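Local structure of exopolygalacturonate lyase (Vibrio vulnificus, 5A29) at residues A280-F285 against E323-F328; A273-T278 against I381-T386; L222-E227 against L317-R322. The protein probably cleaves pectate by beta-elimination, as a metal-binding polysaccharide lyase of family 2 acting exolytically on polygalacturonate. All coordinates share one frame; numbering follows the deposited sequence.

Contact 1: A280-F285 against E323-F328. With SRT (S,R meso-tartaric acid), chain D.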
# COMPACT_ATOMS: atom_id res chain seq x y z
N ALA A 280 8.23 -5.66 19.93
CA ALA A 280 8.16 -4.85 18.68
C ALA A 280 7.89 -5.79 17.50
O ALA A 280 8.48 -6.89 17.39
CB ALA A 280 9.47 -4.04 18.46
N PRO A 281 7.05 -5.36 16.54
CA PRO A 281 6.77 -6.17 15.37
C PRO A 281 8.01 -6.30 14.42
O PRO A 281 9.00 -5.53 14.53
CB PRO A 281 5.65 -5.40 14.67
CG PRO A 281 6.03 -3.94 14.97
CD PRO A 281 6.53 -3.97 16.41
N VAL A 282 7.96 -7.32 13.59
CA VAL A 282 9.05 -7.62 12.63
C VAL A 282 8.61 -7.58 11.19
O VAL A 282 7.39 -7.62 10.83
CB VAL A 282 9.69 -9.02 12.92
CG1 VAL A 282 10.45 -8.91 14.25
CG2 VAL A 282 8.57 -10.08 12.97
N TYR A 283 9.62 -7.49 10.30
CA TYR A 283 9.31 -7.26 8.89
C TYR A 283 9.08 -8.60 8.18
O TYR A 283 8.48 -8.66 7.12
CB TYR A 283 10.49 -6.49 8.25
CG TYR A 283 10.30 -6.16 6.79
CD1 TYR A 283 9.38 -5.15 6.43
CD2 TYR A 283 11.02 -6.84 5.78
CE1 TYR A 283 9.23 -4.80 5.11
CE2 TYR A 283 10.85 -6.50 4.43
CZ TYR A 283 9.91 -5.51 4.12
OH TYR A 283 9.74 -5.10 2.85
N GLN A 284 9.65 -9.69 8.73
CA GLN A 284 9.46 -11.02 8.11
C GLN A 284 9.72 -12.05 9.25
O GLN A 284 10.28 -11.68 10.32
CB GLN A 284 10.41 -11.28 6.93
CG GLN A 284 11.91 -11.28 7.31
CD GLN A 284 12.74 -10.95 6.08
OE1 GLN A 284 12.81 -9.78 5.65
NE2 GLN A 284 13.38 -11.95 5.49
N PHE A 285 9.40 -13.30 8.98
CA PHE A 285 9.46 -14.31 10.08
C PHE A 285 10.47 -15.41 9.76
O PHE A 285 10.61 -16.35 10.58
CB PHE A 285 8.09 -14.94 10.45
CG PHE A 285 7.32 -15.53 9.29
CD1 PHE A 285 6.44 -14.76 8.55
CD2 PHE A 285 7.45 -16.89 8.96
CE1 PHE A 285 5.70 -15.29 7.49
CE2 PHE A 285 6.71 -17.43 7.92
CZ PHE A 285 5.81 -16.67 7.17
N GLU A 323 17.24 -9.99 8.99
CA GLU A 323 16.38 -9.09 8.13
C GLU A 323 15.06 -8.70 8.76
O GLU A 323 14.57 -7.54 8.58
CB GLU A 323 16.14 -9.72 6.76
CG GLU A 323 17.45 -9.77 5.95
CD GLU A 323 17.29 -10.49 4.62
OE1 GLU A 323 16.22 -10.36 3.92
OE2 GLU A 323 18.27 -11.15 4.19
N GLY A 324 14.42 -9.67 9.45
CA GLY A 324 13.10 -9.35 10.07
C GLY A 324 13.18 -8.34 11.17
O GLY A 324 12.19 -7.67 11.47
N ASN A 325 14.35 -8.18 11.79
CA ASN A 325 14.49 -7.24 12.88
C ASN A 325 14.87 -5.83 12.45
O ASN A 325 14.87 -4.92 13.30
CB ASN A 325 15.53 -7.72 13.91
CG ASN A 325 15.17 -9.10 14.46
OD1 ASN A 325 14.06 -9.28 14.99
ND2 ASN A 325 16.06 -10.07 14.30
N VAL A 326 15.05 -5.61 11.16
CA VAL A 326 15.33 -4.21 10.68
C VAL A 326 14.00 -3.41 10.51
O VAL A 326 13.13 -3.83 9.73
CB VAL A 326 16.05 -4.27 9.34
CG1 VAL A 326 16.23 -2.85 8.74
CG2 VAL A 326 17.45 -4.93 9.52
N LEU A 327 13.85 -2.33 11.25
CA LEU A 327 12.61 -1.55 11.21
C LEU A 327 12.92 -0.14 10.57
O LEU A 327 12.16 0.79 10.76
CB LEU A 327 12.04 -1.32 12.61
CG LEU A 327 11.78 -2.68 13.33
CD1 LEU A 327 11.04 -2.36 14.63
CD2 LEU A 327 10.91 -3.57 12.47
N PHE A 328 14.00 -0.03 9.82
CA PHE A 328 14.28 1.25 9.09
C PHE A 328 14.36 0.94 7.63
O PHE A 328 13.96 -0.16 7.14
CB PHE A 328 15.55 1.93 9.65
CG PHE A 328 16.76 0.96 9.77
CD1 PHE A 328 16.97 0.20 10.93
CD2 PHE A 328 17.67 0.82 8.72
CE1 PHE A 328 18.05 -0.72 11.04
CE2 PHE A 328 18.73 -0.11 8.80
CZ PHE A 328 18.91 -0.90 9.96
O1 SRT D . 4.52 -7.13 9.91
O11 SRT D . 4.97 -7.68 11.97
C1 SRT D . 4.16 -7.32 11.10
C2 SRT D . 2.67 -7.22 11.32
O2 SRT D . 2.35 -8.55 11.56
C3 SRT D . 2.03 -6.39 12.46
O3 SRT D . 2.96 -5.87 13.38
C4 SRT D . 1.15 -5.22 12.05
O4 SRT D . 0.13 -5.13 12.79
O41 SRT D . 1.42 -4.47 11.05
O HOH W 1 14.33 -8.17 4.17
O HOH W 2 15.20 -12.44 2.79
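The short 3-10 turn E323-N325, in the loop leading to helix 331-349, packs against the irregular segment A280-F285, with G324 at the point of closest backbone approach. Y283 N donates to G324 O at 2.8 Å, nearly straight (N-H...O 169°) and in the carbonyl plane on a lone pair. This is the only direct hydrogen bond between the two segments. V282 CB comes up beside the same oxygen, 3.2 Å from G324 O. G324 presents no side chain, and Q284 CG lies against its bare backbone, 3.6 Å from G324 CA. With chi1 at 62°, Q284 CG lies between its own backbone N and carbonyl carbon, and the extended chain then slants across E323, amide and carboxylate planes 81° apart. Q284 OE1 rests 3.5 Å from E323 CB. One water donates to both Q284 OE1 (2.7 Å) and E323 OE1 (2.9 Å); a second donates to E323 OE1 and accepts only weakly from Q284 NE2, which is bonded to T286 O. E323 OE2 turns to a salt bridge with R308, a residue of another tartrate pocket. Family 2 lyases are built on an alpha/alpha barrel, and here two of its inter-helix loops meet on helices 331-349 and 353-370: I335 and F366 receive both P281 and L327. Across the contact L327 CD2 lies 3.4 Å from P281 O, a buried carbonyl with no hydrogen-bond partner in the model. P281 and V282 also line a tartrate pocket, with P281 CB close to the ligand's O3. V282 O is 2.7 Å from tartrate O11, a spacing at which the acid probably carries a proton; N339 ND2 bonds the same ligand.

Contact 2: A273-T278 against I381-T386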
# COMPACT_ATOMS: atom_id res chain seq x y z
N ALA A 273 7.00 -14.21 15.58
CA ALA A 273 8.37 -13.79 15.47
C ALA A 273 8.68 -12.39 16.02
O ALA A 273 9.80 -11.96 15.90
CB ALA A 273 8.84 -13.90 13.99
N LYS A 274 7.72 -11.71 16.66
CA LYS A 274 7.96 -10.42 17.25
C LYS A 274 9.07 -10.50 18.30
O LYS A 274 9.35 -11.58 18.90
CB LYS A 274 6.68 -9.79 17.84
CG LYS A 274 6.32 -10.30 19.23
CD LYS A 274 4.94 -9.72 19.52
CE LYS A 274 3.96 -10.78 19.94
NZ LYS A 274 4.12 -10.85 21.41
N HIS A 275 9.74 -9.39 18.50
CA HIS A 275 10.90 -9.41 19.46
C HIS A 275 10.49 -9.88 20.87
O HIS A 275 9.53 -9.41 21.43
CB HIS A 275 11.56 -8.05 19.59
CG HIS A 275 12.89 -8.14 20.28
ND1 HIS A 275 13.01 -8.25 21.66
CD2 HIS A 275 14.13 -8.35 19.77
CE1 HIS A 275 14.29 -8.43 21.96
NE2 HIS A 275 14.99 -8.52 20.83
N PRO A 276 11.18 -10.88 21.41
CA PRO A 276 10.65 -11.55 22.61
C PRO A 276 10.76 -10.72 23.87
O PRO A 276 10.10 -11.00 24.83
CB PRO A 276 11.54 -12.81 22.74
CG PRO A 276 12.80 -12.44 21.99
CD PRO A 276 12.36 -11.57 20.83
N LYS A 277 11.59 -9.68 23.89
CA LYS A 277 11.69 -8.83 25.02
C LYS A 277 10.83 -7.55 24.87
O LYS A 277 10.16 -7.15 25.82
CB LYS A 277 13.17 -8.50 25.26
CG LYS A 277 13.43 -7.46 26.35
CD LYS A 277 13.50 -8.07 27.74
CE LYS A 277 12.94 -7.14 28.83
NZ LYS A 277 12.13 -7.93 29.81
N THR A 278 10.83 -6.91 23.68
CA THR A 278 10.15 -5.59 23.52
C THR A 278 8.76 -5.73 22.94
O THR A 278 7.96 -4.83 23.03
CB THR A 278 10.91 -4.69 22.53
OG1 THR A 278 10.98 -5.39 21.30
CG2 THR A 278 12.39 -4.47 23.04
N ILE A 381 15.56 1.94 13.93
CA ILE A 381 15.88 1.03 14.98
C ILE A 381 15.77 -0.43 14.52
O ILE A 381 15.13 -0.73 13.49
CB ILE A 381 14.89 1.21 16.21
CG1 ILE A 381 13.40 0.95 15.80
CG2 ILE A 381 15.14 2.52 16.94
CD1 ILE A 381 12.56 0.52 17.02
N PHE A 382 16.42 -1.30 15.29
CA PHE A 382 16.10 -2.76 15.21
C PHE A 382 15.01 -3.10 16.25
O PHE A 382 14.70 -2.26 17.12
CB PHE A 382 17.38 -3.59 15.54
CG PHE A 382 18.43 -3.53 14.44
CD1 PHE A 382 19.36 -2.47 14.41
CD2 PHE A 382 18.53 -4.52 13.47
CE1 PHE A 382 20.34 -2.42 13.40
CE2 PHE A 382 19.50 -4.45 12.45
CZ PHE A 382 20.40 -3.36 12.42
N SER A 383 14.39 -4.31 16.12
CA SER A 383 13.21 -4.65 16.91
C SER A 383 13.54 -4.80 18.41
O SER A 383 12.66 -4.81 19.23
CB SER A 383 12.60 -5.96 16.37
OG SER A 383 13.65 -6.95 16.53
N ASP A 384 14.83 -4.90 18.78
CA ASP A 384 15.20 -4.85 20.23
C ASP A 384 15.38 -3.41 20.74
O ASP A 384 15.61 -3.20 21.93
CB ASP A 384 16.53 -5.57 20.46
CG ASP A 384 17.72 -4.79 19.89
OD1 ASP A 384 17.52 -3.96 19.00
OD2 ASP A 384 18.87 -5.00 20.32
N GLY A 385 15.18 -2.42 19.86
CA GLY A 385 15.29 -1.01 20.31
C GLY A 385 16.64 -0.34 20.02
O GLY A 385 16.78 0.86 20.23
N THR A 386 17.61 -1.11 19.52
CA THR A 386 18.95 -0.56 19.22
C THR A 386 18.76 0.45 18.08
O THR A 386 18.24 0.09 17.02
CB THR A 386 19.92 -1.63 18.72
OG1 THR A 386 20.11 -2.58 19.75
CG2 THR A 386 21.31 -1.00 18.41
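T278 and H275 grip the turn at S383-D384 by one hydroxyl and one ring. T278 OG1 lies between its own backbone N and carbonyl carbon (chi1 58°), a placement that aims it at S383 O, 2.7 Å away and close to the line of the C=O bond; the same OG1 is also bonded to A280 N. The methyl T278 CG2 rests 3.6 Å from D384 O. H275 swings its ring away from its own backbone N (chi1 -167°), setting it between D384 CA over one face and P276 CD over the other. Its NE2 reaches D384 CB at 3.3 Å. At the other nitrogen, H275 ND1 accepts from K277 N (3.0 Å) and more distantly from T278 N (3.3 Å), both tilted from the ring plane. D384, third residue of the type I turn F382-G385, turns its carboxylate away: OD1 accepts from T386 N (2.9 Å), an Asx turn that runs on past the type I turn, and OD2 also accepts from T386 OG1 (2.8 Å). With ND1 engaged as an acceptor, a neutral H275 would carry its proton on NE2, and the ring meets D384 through carbon contacts rather than through a salt bridge.

Contact 3: L222-E227 against L317-R322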
# COMPACT_ATOMS: atom_id res chain seq x y z
N LEU A 222 14.58 -16.64 19.07
CA LEU A 222 14.46 -15.18 18.64
C LEU A 222 15.47 -14.29 19.39
O LEU A 222 15.64 -14.47 20.61
CB LEU A 222 13.01 -14.74 18.89
CG LEU A 222 11.95 -15.44 18.05
CD1 LEU A 222 10.59 -14.98 18.59
CD2 LEU A 222 12.09 -14.98 16.58
N PRO A 223 16.15 -13.32 18.73
CA PRO A 223 15.73 -12.68 17.49
C PRO A 223 16.24 -13.40 16.24
O PRO A 223 16.02 -12.90 15.11
CB PRO A 223 16.36 -11.26 17.61
CG PRO A 223 17.57 -11.46 18.46
CD PRO A 223 17.12 -12.50 19.50
N ILE A 224 16.95 -14.53 16.41
CA ILE A 224 17.29 -15.34 15.25
C ILE A 224 16.03 -16.05 14.74
O ILE A 224 15.27 -16.59 15.51
CB ILE A 224 18.37 -16.42 15.60
CG1 ILE A 224 19.57 -15.79 16.30
CG2 ILE A 224 18.66 -17.32 14.39
CD1 ILE A 224 20.45 -15.02 15.37
N MET A 225 15.81 -16.08 13.44
CA MET A 225 14.59 -16.70 12.91
C MET A 225 14.99 -17.92 12.12
O MET A 225 16.18 -18.05 11.72
CB MET A 225 13.89 -15.69 11.98
CG MET A 225 13.45 -14.47 12.80
SD MET A 225 12.48 -13.30 11.81
CE MET A 225 12.48 -11.96 13.00
N PRO A 226 14.02 -18.79 11.84
CA PRO A 226 14.26 -19.99 10.98
C PRO A 226 14.87 -19.62 9.64
O PRO A 226 14.49 -18.60 9.05
CB PRO A 226 12.85 -20.55 10.73
CG PRO A 226 11.97 -19.94 11.79
CD PRO A 226 12.58 -18.59 12.16
N GLU A 227 15.82 -20.41 9.12
CA GLU A 227 16.37 -20.19 7.79
C GLU A 227 15.66 -21.00 6.76
O GLU A 227 15.56 -22.22 6.90
CB GLU A 227 17.86 -20.53 7.73
CG GLU A 227 18.64 -19.60 8.66
CD GLU A 227 20.11 -20.02 8.76
OE1 GLU A 227 20.55 -20.90 7.98
OE2 GLU A 227 20.80 -19.46 9.63
N LEU A 317 26.71 -5.74 15.53
CA LEU A 317 25.49 -5.81 16.35
C LEU A 317 25.11 -7.19 16.82
O LEU A 317 24.33 -7.31 17.75
CB LEU A 317 24.28 -5.18 15.57
CG LEU A 317 24.39 -3.67 15.31
CD1 LEU A 317 23.12 -3.24 14.63
CD2 LEU A 317 24.57 -2.94 16.63
N GLY A 318 25.60 -8.26 16.18
CA GLY A 318 25.33 -9.61 16.70
C GLY A 318 24.01 -10.19 16.21
O GLY A 318 23.57 -9.86 15.11
N ASN A 319 23.36 -10.98 17.06
CA ASN A 319 22.23 -11.78 16.68
C ASN A 319 20.98 -10.93 16.31
O ASN A 319 20.13 -11.46 15.63
CB ASN A 319 21.80 -12.64 17.89
CG ASN A 319 22.79 -13.77 18.18
OD1 ASN A 319 23.71 -14.03 17.40
ND2 ASN A 319 22.55 -14.49 19.24
N ILE A 320 20.88 -9.68 16.83
CA ILE A 320 19.70 -8.82 16.41
C ILE A 320 19.76 -8.57 14.88
O ILE A 320 18.71 -8.33 14.24
CB ILE A 320 19.58 -7.53 17.25
CG1 ILE A 320 18.18 -6.85 17.05
CG2 ILE A 320 20.70 -6.53 16.90
CD1 ILE A 320 16.99 -7.72 17.49
N ALA A 321 20.97 -8.63 14.26
CA ALA A 321 21.10 -8.25 12.85
C ALA A 321 20.63 -9.40 11.96
O ALA A 321 21.45 -10.14 11.39
CB ALA A 321 22.56 -7.85 12.48
N ARG A 322 19.30 -9.53 11.80
CA ARG A 322 18.71 -10.43 10.85
C ARG A 322 17.61 -9.61 10.17
O ARG A 322 17.06 -8.69 10.80
CB ARG A 322 18.07 -11.67 11.54
CG ARG A 322 19.13 -12.59 12.24
CD ARG A 322 20.14 -13.18 11.23
NE ARG A 322 21.09 -14.09 11.91
CZ ARG A 322 22.15 -13.73 12.64
NH1 ARG A 322 22.57 -12.46 12.78
NH2 ARG A 322 22.86 -14.71 13.25
O HOH W 3 20.18 -16.54 11.34
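I224 CD1 presses on one face of the R322 guanidinium, off centre toward its rim and 3.2 Å from R322 NH2, in the tightest part of the contact. The isoleucine's second torsion of -74° folds CD1 toward that plane, and the methyl also meets N319 CB at 3.7 Å. The R322 chain is bent at chi2 (-62°), and its NH1 returns to A321 O at 2.9 Å, lying above that carbonyl plane and not on a lone pair; this bond helps to hold the plane that I224 meets. Alongside, P223, preceded by a cis peptide bond, offers CB to I320 CD1 at 3.6 Å, the two side chains crossing at about a right angle. The I320 side chain, although it leaves its backbone away from P223, bends back to put CD1 there. These carbons pack without any direct hydrogen bond between the segments. The contact joins two loops near the surface of the alpha/alpha barrel: one leads to strand 227-228, the other leaves helix 308-317 through an inverse gamma turn centred on A321. N325 ND2 ties them together by bonding both P223 O and I320 O. Toward solvent the packing loosens at exposed N319 and E227. At the guanidinium edge a water accepts from R322 NE at 2.7 Å and gives only a weak bond to E227 OE2, whose opposite charge stays 5.8 Å from R322 NE.

The three contacts form a compact cluster on one side of the chain's centre: contacts 1 and 2 have centres about 8 Å apart, and contact 3 lies about 10 Å from each. In chain order the segments run 222-227, 273-278, 280-285, 317-322, 323-328, 381-386, so contact 2 encloses contact 1 in sequence while contact 3 interlocks with both. Segments 273-278 and 280-285 share the loop after helix 259-272; 317-322 and 323-328 share the one after helix 308-317. N325 OD1 also bonds S383 OG, so contact 1 touches contact 2 as well as contact 3. Loops far apart in sequence are thereby joined; contact 1 contributes to a tartrate pocket, contacts 2 and 3 lie away from it, and the cluster stands apart from the manganese site.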